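Local atomic coordinates of Lmo2125 protein (Listeria monocytogenes serovar 1/2a, PDB entry 5TU0), a protein that binds maltose and probably delivers it, as a membrane-anchored solute-binding lipoprotein, to a sugar transporter in the cell membrane. Residues D93-K98 against E334-A339; A111-L116 against N330-Q335. The protein carries 2 engineered substitutions. One frame throughout, in Å; residues are numbered along the deposited sequence.

Overall arrangement
Contact 1 joins helix 94-99 to helix 327-336 and the beta turn Y336-A339. Contact 2 sets the same helix 327-336 against strand 105-121, the long strand of the mixed sheet. Along the chain the order is 93-98, 111-116, 330-335, 334-339. Both contacts therefore end on the same stretch, 330-339, and they share E334 and Q335. Their centres lie about 9 Å apart. They also touch directly, with Y336 CZ 3.5 Å from I113 CG2. Contact 2 includes E114, which lines the maltose pocket. Contact 1 ties a neighbouring helix to the same region, about 11 Å from the sugar when measured from the side chain of Y336.

Contact 1: residues D93-K98 against E334-A339; sequences DEKDQK and EQYKNA
K95 reaches from helix 94-99 into the type I beta turn Y336-A339. The backbone carbonyls of this turn form the receiving site for the ammonium group. The lysine chain leaves with CG anti to the backbone N (chi1 -175°) and bends once, at chi3. K95 NZ then gives a hydrogen bond to A339 O at 2.7 Å, in the carbonyl plane, with a C=O...N angle of 155°. A second bond, from K95 NZ to K337 O, is weak at 3.5 Å. Y336 O lies 2.9 Å from K95 NZ. The positive end is thus gathered among main-chain oxygens, which would be expected to stabilise its charge.

The packed side is made by Y336 and D96. Y336 runs past K95 in the opposite direction, with Y336 CE2 4.1 Å from K95 CD. D96 and Y336 approach from opposite directions, and D96 OD1 lies at the ring edge, in plane. The carboxylate and the ring are nearly coplanar, 27° apart. D96 OD2 forms a salt bridge with R318 on helix 315-323, so both carboxylate oxygens are engaged. Y336 OH also bonds to NE2 of Q99. The ring rests on I113 of strand 105-121, and A339 touches T115 of that strand.

The outer side is looser. K337 is exposed, its side chain starts away from helix 94-99, and it loses little surface to 93-98. K95 itself is only partly buried, whereas D96, Y336 and A339 are buried. At the buried end, Y336 OH gives a hydrogen bond to D96 OD1, 2.7 Å long and directed nearly along the C-O axis of OD1.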
loop_
_atom_site.group_PDB
_atom_site.type_symbol
_atom_site.label_atom_id
_atom_site.label_comp_id
_atom_site.label_asym_id
_atom_site.label_seq_id
_atom_site.Cartn_x
_atom_site.Cartn_y
_atom_site.Cartn_z
ATOM N N ASP A 93 -1.969 -15.110 7.199
ATOM C CA ASP A 93 -1.101 -14.689 8.299
ATOM C C ASP A 93 -1.928 -13.793 9.221
ATOM O O ASP A 93 -2.872 -13.146 8.775
ATOM C CB ASP A 93 0.094 -13.841 7.788
ATOM C CG ASP A 93 1.249 -14.678 7.208
ATOM O OD1 ASP A 93 1.485 -15.828 7.654
ATOM O OD2 ASP A 93 1.966 -14.149 6.322
ATOM N N GLU A 94 -1.547 -13.726 10.491
ATOM C CA GLU A 94 -2.204 -12.837 11.457
ATOM C C GLU A 94 -2.206 -11.369 10.979
ATOM O O GLU A 94 -3.144 -10.623 11.240
ATOM C CB GLU A 94 -1.529 -12.946 12.829
ATOM C CG GLU A 94 -1.747 -14.303 13.487
ATOM C CD GLU A 94 -1.148 -14.407 14.886
ATOM O OE1 GLU A 94 0.034 -14.028 15.082
ATOM O OE2 GLU A 94 -1.855 -14.907 15.793
ATOM N N LYS A 95 -1.153 -10.968 10.278
ATOM C CA LYS A 95 -1.059 -9.604 9.772
ATOM C C LYS A 95 -2.192 -9.285 8.808
ATOM O O LYS A 95 -2.756 -8.203 8.838
ATOM C CB LYS A 95 0.270 -9.404 9.047
ATOM C CG LYS A 95 0.519 -7.974 8.594
ATOM C CD LYS A 95 1.726 -7.882 7.665
ATOM C CE LYS A 95 3.011 -8.308 8.332
ATOM N NZ LYS A 95 4.171 -8.155 7.408
ATOM N N ASP A 96 -2.520 -10.235 7.942
ATOM C CA ASP A 96 -3.570 -10.019 6.955
ATOM C C ASP A 96 -4.960 -10.051 7.573
ATOM O O ASP A 96 -5.848 -9.344 7.113
ATOM C CB ASP A 96 -3.367 -10.973 5.796
ATOM C CG ASP A 96 -2.047 -10.664 5.048
ATOM O OD1 ASP A 96 -1.759 -9.448 4.870
ATOM O OD2 ASP A 96 -1.310 -11.598 4.673
ATOM N N GLN A 97 -5.120 -10.834 8.631
ATOM C CA GLN A 97 -6.356 -10.838 9.405
ATOM C C GLN A 97 -6.501 -9.467 10.075
ATOM O O GLN A 97 -7.576 -8.898 10.097
ATOM C CB GLN A 97 -6.320 -11.940 10.458
ATOM C CG GLN A 97 -6.232 -13.331 9.861
ATOM C CD GLN A 97 -6.079 -14.409 10.908
ATOM O OE1 GLN A 97 -6.827 -14.456 11.891
ATOM N NE2 GLN A 97 -5.123 -15.308 10.686
ATOM N N LYS A 98 -5.395 -8.931 10.601
ATOM C CA LYS A 98 -5.394 -7.597 11.218
ATOM C C LYS A 98 -5.808 -6.462 10.234
ATOM O O LYS A 98 -6.391 -5.458 10.644
ATOM C CB LYS A 98 -4.002 -7.324 11.822
ATOM C CG LYS A 98 -3.767 -5.937 12.403
ATOM C CD LYS A 98 -2.332 -5.830 12.925
ATOM C CE LYS A 98 -1.954 -4.400 13.289
ATOM N NZ LYS A 98 -2.859 -3.828 14.320
ATOM N N GLU A 334 8.453 -10.656 -0.872
ATOM C CA GLU A 334 9.592 -10.550 0.031
ATOM C C GLU A 334 9.502 -9.306 0.889
ATOM O O GLU A 334 9.675 -9.376 2.102
ATOM C CB GLU A 334 10.903 -10.532 -0.771
ATOM C CG GLU A 334 12.176 -10.527 0.060
ATOM C CD GLU A 334 12.320 -11.753 0.948
ATOM O OE1 GLU A 334 11.870 -12.855 0.550
ATOM O OE2 GLU A 334 12.907 -11.605 2.045
ATOM N N GLN A 335 9.209 -8.174 0.267
ATOM C CA GLN A 335 9.134 -6.917 1.011
ATOM C C GLN A 335 7.946 -6.901 1.984
ATOM O O GLN A 335 8.033 -6.354 3.082
ATOM C CB GLN A 335 9.061 -5.720 0.066
ATOM C CG GLN A 335 9.232 -4.397 0.777
ATOM C CD GLN A 335 10.596 -4.274 1.431
ATOM O OE1 GLN A 335 11.615 -4.623 0.841
ATOM N NE2 GLN A 335 10.617 -3.778 2.653
ATOM N N TYR A 336 6.851 -7.544 1.598
ATOM C CA TYR A 336 5.653 -7.562 2.449
ATOM C C TYR A 336 5.945 -8.172 3.828
ATOM O O TYR A 336 5.310 -7.804 4.819
ATOM C CB TYR A 336 4.511 -8.298 1.734
ATOM C CG TYR A 336 3.153 -8.017 2.299
ATOM C CD1 TYR A 336 2.466 -6.849 1.958
ATOM C CD2 TYR A 336 2.538 -8.916 3.150
ATOM C CE1 TYR A 336 1.200 -6.595 2.457
ATOM C CE2 TYR A 336 1.279 -8.671 3.651
ATOM C CZ TYR A 336 0.625 -7.508 3.310
ATOM O OH TYR A 336 -0.622 -7.287 3.833
ATOM N N LYS A 337 6.939 -9.063 3.900
ATOM C CA LYS A 337 7.346 -9.685 5.171
ATOM C C LYS A 337 7.744 -8.626 6.193
ATOM O O LYS A 337 7.564 -8.825 7.388
ATOM C CB LYS A 337 8.538 -10.632 4.990
ATOM C CG LYS A 337 8.308 -11.825 4.080
ATOM C CD LYS A 337 9.617 -12.571 3.884
ATOM C CE LYS A 337 9.509 -13.640 2.822
ATOM N NZ LYS A 337 8.494 -14.666 3.170
ATOM N N ASN A 338 8.262 -7.503 5.708
ATOM C CA ASN A 338 8.708 -6.413 6.580
ATOM C C ASN A 338 7.750 -5.221 6.613
ATOM O O ASN A 338 8.058 -4.219 7.238
ATOM C CB ASN A 338 10.098 -5.943 6.119
ATOM C CG ASN A 338 11.109 -7.075 6.068
ATOM O OD1 ASN A 338 11.698 -7.348 5.024
ATOM N ND2 ASN A 338 11.280 -7.752 7.167
ATOM N N ALA A 339 6.598 -5.325 5.943
ATOM C CA ALA A 339 5.625 -4.234 5.922
ATOM C C ALA A 339 4.619 -4.358 7.061
ATOM O O ALA A 339 4.226 -5.475 7.420
ATOM C CB ALA A 339 4.885 -4.216 4.594
#

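Contact 2: residues A111-L116 against N330-Q335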
loop_
_atom_site.group_PDB
_atom_site.type_symbol
_atom_site.label_atom_id
_atom_site.label_comp_id
_atom_site.label_asym_id
_atom_site.label_seq_id
_atom_site.Cartn_x
_atom_site.Cartn_y
_atom_site.Cartn_z
ATOM N N ALA A 111 -7.662 -10.172 0.031
ATOM C CA ALA A 111 -7.587 -10.699 -1.310
ATOM C C ALA A 111 -6.293 -10.387 -2.081
ATOM O O ALA A 111 -5.810 -11.241 -2.838
ATOM C CB ALA A 111 -8.770 -10.171 -2.091
ATOM N N ILE A 112 -5.751 -9.176 -1.897
ATOM C CA ILE A 112 -4.580 -8.718 -2.616
ATOM C C ILE A 112 -3.652 -8.007 -1.657
ATOM O O ILE A 112 -4.113 -7.264 -0.803
ATOM C CB ILE A 112 -4.980 -7.719 -3.725
ATOM C CG1 ILE A 112 -5.818 -8.425 -4.809
ATOM C CG2 ILE A 112 -3.755 -7.058 -4.361
ATOM C CD1 ILE A 112 -6.365 -7.498 -5.873
ATOM N N ILE A 113 -2.353 -8.247 -1.792
ATOM C CA ILE A 113 -1.369 -7.543 -0.974
ATOM C C ILE A 113 -0.474 -6.746 -1.891
ATOM O O ILE A 113 -0.275 -7.108 -3.031
ATOM C CB ILE A 113 -0.488 -8.471 -0.096
ATOM C CG1 ILE A 113 0.294 -9.497 -0.949
ATOM C CG2 ILE A 113 -1.357 -9.164 0.946
ATOM C CD1 ILE A 113 1.534 -10.060 -0.273
ATOM N N GLU A 114 0.033 -5.638 -1.382
ATOM C CA GLU A 114 0.993 -4.845 -2.119
ATOM C C GLU A 114 1.779 -3.957 -1.182
ATOM O O GLU A 114 1.330 -3.653 -0.090
ATOM C CB GLU A 114 0.338 -4.020 -3.230
ATOM C CG GLU A 114 -0.732 -3.048 -2.799
ATOM C CD GLU A 114 -1.113 -2.075 -3.911
ATOM O OE1 GLU A 114 -0.751 -2.313 -5.102
ATOM O OE2 GLU A 114 -1.761 -1.055 -3.586
ATOM N N THR A 115 2.976 -3.591 -1.606
ATOM C CA THR A 115 3.794 -2.697 -0.834
ATOM C C THR A 115 4.838 -2.143 -1.784
ATOM O O THR A 115 4.934 -2.575 -2.945
ATOM C CB THR A 115 4.462 -3.394 0.378
ATOM O OG1 THR A 115 5.110 -2.415 1.202
ATOM C CG2 THR A 115 5.494 -4.423 -0.052
ATOM N N LEU A 116 5.593 -1.182 -1.293
ATOM C CA LEU A 116 6.653 -0.566 -2.060
ATOM C C LEU A 116 7.803 -1.533 -2.315
ATOM O O LEU A 116 8.106 -2.398 -1.499
ATOM C CB LEU A 116 7.170 0.685 -1.354
ATOM C CG LEU A 116 6.221 1.867 -1.227
ATOM C CD1 LEU A 116 6.951 3.023 -0.554
ATOM C CD2 LEU A 116 5.687 2.309 -2.576
ATOM N N ASN A 330 7.854 -11.419 -6.835
ATOM C CA ASN A 330 8.844 -11.852 -5.843
ATOM C C ASN A 330 9.220 -10.709 -4.889
ATOM O O ASN A 330 9.293 -10.913 -3.677
ATOM C CB ASN A 330 10.135 -12.376 -6.509
ATOM C CG ASN A 330 9.953 -13.714 -7.212
ATOM O OD1 ASN A 330 8.957 -14.415 -7.032
ATOM N ND2 ASN A 330 10.931 -14.075 -8.015
ATOM N N ALA A 331 9.471 -9.527 -5.453
ATOM C CA ALA A 331 9.816 -8.337 -4.652
ATOM C C ALA A 331 8.706 -7.966 -3.677
ATOM O O ALA A 331 8.964 -7.705 -2.510
ATOM C CB ALA A 331 10.126 -7.160 -5.551
ATOM N N VAL A 332 7.472 -7.933 -4.164
ATOM C CA VAL A 332 6.317 -7.638 -3.311
ATOM C C VAL A 332 6.172 -8.660 -2.196
ATOM O O VAL A 332 6.003 -8.287 -1.045
ATOM C CB VAL A 332 4.996 -7.576 -4.120
ATOM C CG1 VAL A 332 3.768 -7.549 -3.189
ATOM C CG2 VAL A 332 5.012 -6.362 -5.022
ATOM N N ILE A 333 6.262 -9.944 -2.524
ATOM C CA ILE A 333 6.132 -10.996 -1.503
ATOM C C ILE A 333 7.215 -10.878 -0.423
ATOM O O ILE A 333 6.930 -10.991 0.781
ATOM C CB ILE A 333 6.158 -12.402 -2.149
ATOM C CG1 ILE A 333 4.885 -12.612 -2.992
ATOM C CG2 ILE A 333 6.274 -13.482 -1.083
ATOM C CD1 ILE A 333 4.903 -13.859 -3.863
ATOM N N GLU A 334 8.453 -10.656 -0.872
ATOM C CA GLU A 334 9.592 -10.550 0.031
ATOM C C GLU A 334 9.502 -9.306 0.889
ATOM O O GLU A 334 9.675 -9.376 2.102
ATOM C CB GLU A 334 10.903 -10.532 -0.771
ATOM C CG GLU A 334 12.176 -10.527 0.060
ATOM C CD GLU A 334 12.320 -11.753 0.948
ATOM O OE1 GLU A 334 11.870 -12.855 0.550
ATOM O OE2 GLU A 334 12.907 -11.605 2.045
ATOM N N GLN A 335 9.209 -8.174 0.267
ATOM C CA GLN A 335 9.134 -6.917 1.011
ATOM C C GLN A 335 7.946 -6.901 1.984
ATOM O O GLN A 335 8.033 -6.354 3.082
ATOM C CB GLN A 335 9.061 -5.720 0.066
ATOM C CG GLN A 335 9.232 -4.397 0.777
ATOM C CD GLN A 335 10.596 -4.274 1.431
ATOM O OE1 GLN A 335 11.615 -4.623 0.841
ATOM N NE2 GLN A 335 10.617 -3.778 2.653
#
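V332 lays its CG1 methyl over the backbone of strand 105-121 where I113 passes into E114. V332 CG1 sits 4.0 Å from E114 CA and 4.1 Å from I113 O. The end of the I113 side chain comes beside this methyl, with I113 CD1 4.4 Å from V332 CG1. The contact between these two side chains is apolar, and both residues are buried.

Further along, T115 and Q335 meet nearly at right angles. The touching branch is the threonine methyl, and T115 CG2 lies 3.8 Å from both CB and CG of Q335. This methyl occupies the position between the backbone N and the carbonyl carbon, while OG1 is anti to N (chi1 -172°). T115 CG2 also lies 4.0 Å from V332 O, so it meets the helix backbone as well as the glutamine chain. The polar ends of the pair bond to other parts of the chain, T115 OG1 to F270 O and Q335 OE1 to I258 N. The Q335 chain bends at chi2, and its aliphatic part faces the strand, with Q335 CG 3.2 Å from L116 O. T115 N and L116 O are buried here with no polar partner in the model.

E114 points away from the helix, and its side chain touches the bound glucose units of the maltose. L116 also starts away from the helix and packs on Y164, another pocket residue. The strand thus has a helix on one side and sugar near the other. Such a sheet strand, backed by a helix and lining the ligand cleft, fits the periplasmic binding protein fold of this family, here at the maltose site.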